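Local coordinates for protein cleavage and polyadenylation specificity factor 100 KD subunit (Methanosarcina mazei, PDB 2XR1) that probably terminates transcription by cutting nascent RNA at the exit channel of RNA polymerase, using two zinc ions for its nuclease activity, at residues Y356-V368 with H461-I473. Sequence-based numbering, arbitrary orientation.
Sequences YKYEKTRLFDPAV and HPEYLNNDLRKLI
An N-cap asparagine, Asn-466 at the start of helix 467-472, plugs into the tip of the loop that follows strand 348-352, joining the beta-CASP region to the metallo-beta-lactamase region. Its side chain works on both sides of the boundary. OD1 faces its own helix and accepts from Leu-469 N at 3.0 Å, almost straight on (171° at the hydrogen), with a weaker bond from Asp-468 N. ND2 turns into the loop, where it makes two weak bonds, one to Arg-362 O and a nearly linear one of 3.3 Å to Phe-364 O. With chi1 at 67°, CG sits between the backbone N and the carbonyl carbon, which turns OD1 to the helix amides and ND2 to the loop carbonyls. The backbone bond is firmer: Asn-466 N gives to Leu-363 O at 2.9 Å, and the CA of Leu-465 meets that same oxygen in a CA-H...O contact. The loop bend is held from within by an ST motif, Phe-364 N donating to Thr-361 OG1.

Beside Asn-466, the Phe-364 ring has CB of Leu-363 over the centre of one face and Tyr-464 O at its edge, in plane, 3.5 Å from CD1. This ring lies about 6 Å, side chain to side chain, from the zinc ligand His-332, which puts the junction beside the zinc site. Leu-363 CD2 also meets Leu-465 CD2 at 4.3 Å, and Leu-363 packs on Ile-429 of helix 423-436, while the guanidinium of Arg-362 forms salt bridges with Glu-397 and Glu-433. A water accepts from Asp-365 N and donates weakly to Tyr-464 O. On the solvent-exposed side, Lys-360 crosses Asp-468 at about a right angle, and its NZ reaches OD2 from above the carboxylate plane in a 3.3 Å salt bridge.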
loop_
_atom_site.group_PDB
_atom_site.type_symbol
_atom_site.label_atom_id
_atom_site.label_comp_id
_atom_site.label_asym_id
_atom_site.label_seq_id
_atom_site.Cartn_x
_atom_site.Cartn_y
_atom_site.Cartn_z
ATOM N N TYR B 356 13.493 3.082 21.914
ATOM C CA TYR B 356 13.984 2.259 22.973
ATOM C C TYR B 356 15.393 2.571 23.369
ATOM O O TYR B 356 16.126 3.178 22.594
ATOM C CB TYR B 356 13.927 0.803 22.575
ATOM C CG TYR B 356 14.807 0.371 21.441
ATOM C CD1 TYR B 356 14.358 0.438 20.115
ATOM C CD2 TYR B 356 16.050 -0.202 21.689
ATOM C CE1 TYR B 356 15.163 -0.001 19.072
ATOM C CE2 TYR B 356 16.866 -0.667 20.674
ATOM C CZ TYR B 356 16.426 -0.556 19.360
ATOM O OH TYR B 356 17.216 -1.020 18.339
ATOM N N LYS B 357 15.785 2.118 24.563
ATOM C CA LYS B 357 17.154 2.215 25.025
ATOM C C LYS B 357 17.630 0.907 25.636
ATOM O O LYS B 357 17.215 0.518 26.730
ATOM C CB LYS B 357 17.312 3.346 26.042
ATOM C CG LYS B 357 18.770 3.607 26.414
ATOM C CD LYS B 357 19.054 5.095 26.713
ATOM C CE LYS B 357 20.503 5.396 27.163
ATOM N NZ LYS B 357 21.482 5.475 26.038
ATOM N N TYR B 358 18.564 0.271 24.934
ATOM C CA TYR B 358 19.150 -0.986 25.357
ATOM C C TYR B 358 20.245 -0.761 26.332
ATOM O O TYR B 358 21.370 -1.025 26.039
ATOM C CB TYR B 358 19.670 -1.741 24.131
ATOM C CG TYR B 358 20.025 -3.187 24.368
ATOM C CD1 TYR B 358 19.218 -4.004 25.141
ATOM C CD2 TYR B 358 21.154 -3.754 23.776
ATOM C CE1 TYR B 358 19.545 -5.311 25.357
ATOM C CE2 TYR B 358 21.474 -5.074 23.969
ATOM C CZ TYR B 358 20.660 -5.842 24.771
ATOM O OH TYR B 358 20.917 -7.147 24.989
ATOM N N GLU B 359 19.907 -0.249 27.503
ATOM C CA GLU B 359 20.889 0.052 28.536
ATOM C C GLU B 359 20.140 0.379 29.787
ATOM O O GLU B 359 19.107 0.948 29.710
ATOM C CB GLU B 359 21.766 1.226 28.161
ATOM C CG GLU B 359 22.852 1.507 29.220
ATOM C CD GLU B 359 23.500 2.898 29.077
ATOM O OE1 GLU B 359 23.222 3.602 28.059
ATOM O OE2 GLU B 359 24.304 3.286 29.978
ATOM N N LYS B 360 20.637 -0.012 30.946
ATOM C CA LYS B 360 19.977 0.329 32.215
ATOM C C LYS B 360 20.265 1.790 32.514
ATOM O O LYS B 360 21.398 2.197 32.474
ATOM C CB LYS B 360 20.508 -0.523 33.379
ATOM C CG LYS B 360 19.491 -0.660 34.562
ATOM C CD LYS B 360 20.114 -0.241 35.923
ATOM C CE LYS B 360 19.502 -1.001 37.100
ATOM N NZ LYS B 360 20.453 -1.052 38.239
ATOM N N THR B 361 19.233 2.561 32.839
ATOM C CA THR B 361 19.362 3.992 33.072
ATOM C C THR B 361 18.935 4.287 34.500
ATOM O O THR B 361 18.573 3.362 35.224
ATOM C CB THR B 361 18.520 4.795 32.046
ATOM O OG1 THR B 361 17.132 4.431 32.142
ATOM C CG2 THR B 361 19.048 4.530 30.607
ATOM N N ARG B 362 19.009 5.542 34.932
ATOM C CA ARG B 362 18.594 5.858 36.274
ATOM C C ARG B 362 17.129 5.503 36.520
ATOM O O ARG B 362 16.773 5.161 37.631
ATOM C CB ARG B 362 18.840 7.346 36.618
ATOM C CG ARG B 362 20.288 7.813 36.539
ATOM C CD ARG B 362 21.203 6.975 37.384
ATOM N NE ARG B 362 20.909 7.257 38.762
ATOM C CZ ARG B 362 21.485 8.231 39.452
ATOM N NH1 ARG B 362 22.430 8.989 38.886
ATOM N NH2 ARG B 362 21.136 8.438 40.720
ATOM N N LEU B 363 16.278 5.606 35.507
ATOM C CA LEU B 363 14.834 5.421 35.684
ATOM C C LEU B 363 14.337 4.030 35.285
ATOM O O LEU B 363 13.436 3.477 35.929
ATOM C CB LEU B 363 14.042 6.455 34.872
ATOM C CG LEU B 363 13.971 7.918 35.318
ATOM C CD1 LEU B 363 13.292 8.687 34.222
ATOM C CD2 LEU B 363 13.182 8.072 36.574
ATOM N N PHE B 364 14.900 3.473 34.227
ATOM C CA PHE B 364 14.317 2.290 33.593
ATOM C C PHE B 364 15.285 1.120 33.399
ATOM O O PHE B 364 16.497 1.265 33.579
ATOM C CB PHE B 364 13.776 2.682 32.244
ATOM C CG PHE B 364 12.889 3.889 32.282
ATOM C CD1 PHE B 364 11.675 3.858 32.988
ATOM C CD2 PHE B 364 13.246 5.059 31.581
ATOM C CE1 PHE B 364 10.848 4.968 32.995
ATOM C CE2 PHE B 364 12.422 6.179 31.607
ATOM C CZ PHE B 364 11.223 6.133 32.304
ATOM N N ASP B 365 14.728 -0.041 33.085
ATOM C CA ASP B 365 15.530 -1.224 32.780
ATOM C C ASP B 365 15.763 -1.227 31.274
ATOM O O ASP B 365 15.102 -0.505 30.549
ATOM C CB ASP B 365 14.810 -2.500 33.193
ATOM C CG ASP B 365 14.561 -2.590 34.694
ATOM O OD1 ASP B 365 15.549 -2.639 35.501
ATOM O OD2 ASP B 365 13.338 -2.640 35.063
ATOM N N PRO B 366 16.707 -2.046 30.802
ATOM C CA PRO B 366 17.000 -2.055 29.374
ATOM C C PRO B 366 15.846 -2.532 28.558
ATOM O O PRO B 366 15.051 -3.312 29.046
ATOM C CB PRO B 366 18.147 -3.082 29.235
ATOM C CG PRO B 366 18.652 -3.398 30.638
ATOM C CD PRO B 366 17.593 -2.944 31.604
ATOM N N ALA B 367 15.747 -2.043 27.330
ATOM C CA ALA B 367 14.798 -2.523 26.370
ATOM C C ALA B 367 14.902 -4.041 26.337
ATOM O O ALA B 367 15.998 -4.590 26.537
ATOM C CB ALA B 367 15.113 -1.899 24.988
ATOM N N VAL B 368 13.788 -4.713 26.088
ATOM C CA VAL B 368 13.737 -6.172 26.030
ATOM C C VAL B 368 13.945 -6.643 24.583
ATOM O O VAL B 368 13.357 -6.115 23.636
ATOM C CB VAL B 368 12.374 -6.740 26.607
ATOM C CG1 VAL B 368 12.068 -8.187 26.071
ATOM C CG2 VAL B 368 12.379 -6.657 28.092
ATOM N N HIS B 461 3.036 5.172 38.919
ATOM C CA HIS B 461 3.375 3.956 38.242
ATOM C C HIS B 461 4.754 3.453 38.645
ATOM O O HIS B 461 5.663 3.353 37.833
ATOM C CB HIS B 461 3.281 4.175 36.766
ATOM C CG HIS B 461 1.917 4.576 36.315
ATOM N ND1 HIS B 461 0.910 3.659 36.088
ATOM C CD2 HIS B 461 1.393 5.788 36.025
ATOM C CE1 HIS B 461 -0.175 4.292 35.676
ATOM N NE2 HIS B 461 0.093 5.584 35.628
ATOM N N PRO B 462 4.893 3.074 39.919
ATOM C CA PRO B 462 6.159 2.536 40.405
ATOM C C PRO B 462 6.674 1.293 39.656
ATOM O O PRO B 462 7.879 1.176 39.456
ATOM C CB PRO B 462 5.849 2.215 41.873
ATOM C CG PRO B 462 4.361 2.148 41.968
ATOM C CD PRO B 462 3.847 3.080 40.960
ATOM N N GLU B 463 5.770 0.383 39.278
ATOM C CA GLU B 463 6.096 -0.856 38.520
ATOM C C GLU B 463 6.735 -0.596 37.155
ATOM O O GLU B 463 7.280 -1.497 36.569
ATOM C CB GLU B 463 4.833 -1.678 38.247
ATOM C CG GLU B 463 4.585 -2.890 39.119
ATOM C CD GLU B 463 4.030 -2.532 40.433
ATOM O OE1 GLU B 463 4.582 -1.542 40.985
ATOM O OE2 GLU B 463 3.074 -3.224 40.908
ATOM N N TYR B 464 6.649 0.627 36.637
ATOM C CA TYR B 464 7.204 0.949 35.332
ATOM C C TYR B 464 8.588 1.564 35.415
ATOM O O TYR B 464 9.216 1.826 34.388
ATOM C CB TYR B 464 6.210 1.800 34.503
ATOM C CG TYR B 464 5.111 0.908 33.994
ATOM C CD1 TYR B 464 5.248 0.234 32.790
ATOM C CD2 TYR B 464 3.976 0.645 34.765
ATOM C CE1 TYR B 464 4.284 -0.640 32.340
ATOM C CE2 TYR B 464 2.992 -0.240 34.323
ATOM C CZ TYR B 464 3.156 -0.879 33.103
ATOM O OH TYR B 464 2.232 -1.781 32.618
ATOM N N LEU B 465 9.079 1.725 36.628
ATOM C CA LEU B 465 10.456 2.122 36.912
ATOM C C LEU B 465 11.324 0.889 37.251
ATOM O O LEU B 465 10.790 -0.157 37.648
ATOM C CB LEU B 465 10.459 3.031 38.148
ATOM C CG LEU B 465 9.514 4.222 38.149
ATOM C CD1 LEU B 465 9.372 4.857 39.527
ATOM C CD2 LEU B 465 10.009 5.240 37.114
ATOM N N ASN B 466 12.648 1.033 37.180
ATOM C CA ASN B 466 13.559 -0.032 37.605
ATOM C C ASN B 466 13.567 -0.182 39.129
ATOM O O ASN B 466 13.080 0.692 39.838
ATOM C CB ASN B 466 14.978 0.183 37.040
ATOM C CG ASN B 466 15.678 1.409 37.627
ATOM O OD1 ASN B 466 15.609 1.666 38.817
ATOM N ND2 ASN B 466 16.364 2.155 36.790
ATOM N N ASN B 467 14.125 -1.283 39.623
ATOM C CA ASN B 467 14.164 -1.588 41.069
ATOM C C ASN B 467 14.693 -0.478 41.982
ATOM O O ASN B 467 14.209 -0.289 43.101
ATOM C CB ASN B 467 15.030 -2.833 41.330
ATOM C CG ASN B 467 14.267 -4.147 41.149
ATOM O OD1 ASN B 467 13.433 -4.288 40.257
ATOM N ND2 ASN B 467 14.543 -5.117 42.046
ATOM N N ASP B 468 15.727 0.230 41.526
ATOM C CA ASP B 468 16.371 1.194 42.385
ATOM C C ASP B 468 15.530 2.436 42.535
ATOM O O ASP B 468 15.368 2.941 43.646
ATOM C CB ASP B 468 17.745 1.530 41.874
ATOM C CG ASP B 468 18.709 0.352 41.984
ATOM O OD1 ASP B 468 18.529 -0.495 42.926
ATOM O OD2 ASP B 468 19.642 0.286 41.117
ATOM N N LEU B 469 14.944 2.917 41.451
ATOM C CA LEU B 469 14.115 4.112 41.564
ATOM C C LEU B 469 12.812 3.773 42.313
ATOM O O LEU B 469 12.346 4.541 43.138
ATOM C CB LEU B 469 13.810 4.712 40.187
ATOM C CG LEU B 469 14.084 6.203 40.031
ATOM C CD1 LEU B 469 12.975 6.855 39.231
ATOM C CD2 LEU B 469 14.254 6.933 41.348
ATOM N N ARG B 470 12.241 2.615 41.988
ATOM C CA ARG B 470 11.105 2.052 42.704
ATOM C C ARG B 470 11.319 2.204 44.218
ATOM O O ARG B 470 10.524 2.848 44.875
ATOM C CB ARG B 470 10.933 0.585 42.305
ATOM C CG ARG B 470 9.537 -0.002 42.420
ATOM C CD ARG B 470 9.415 -1.251 41.530
ATOM N NE ARG B 470 8.934 -2.417 42.258
ATOM C CZ ARG B 470 9.703 -3.255 42.957
ATOM N NH1 ARG B 470 11.025 -3.082 43.024
ATOM N NH2 ARG B 470 9.146 -4.280 43.605
ATOM N N LYS B 471 12.406 1.663 44.766
ATOM C CA LYS B 471 12.637 1.784 46.216
ATOM C C LYS B 471 12.825 3.263 46.633
ATOM O O LYS B 471 12.379 3.669 47.683
ATOM C CB LYS B 471 13.801 0.896 46.699
ATOM N N LEU B 472 13.431 4.077 45.794
ATOM C CA LEU B 472 13.654 5.485 46.144
ATOM C C LEU B 472 12.371 6.328 46.256
ATOM O O LEU B 472 12.240 7.101 47.198
ATOM C CB LEU B 472 14.628 6.154 45.159
ATOM C CG LEU B 472 16.115 6.261 45.570
ATOM C CD1 LEU B 472 16.270 6.637 47.054
ATOM C CD2 LEU B 472 16.886 5.003 45.272
ATOM N N ILE B 473 11.439 6.198 45.305
ATOM C CA ILE B 473 10.176 6.945 45.376
ATOM C C ILE B 473 9.219 6.368 46.424
ATOM O O ILE B 473 9.095 6.890 47.544
ATOM C CB ILE B 473 9.426 7.027 44.015
ATOM C CG1 ILE B 473 8.781 5.690 43.662
ATOM C CG2 ILE B 473 10.320 7.561 42.898
ATOM C CD1 ILE B 473 7.803 5.832 42.558
HETATM O O HOH W 1 11.641 -0.211 33.023
#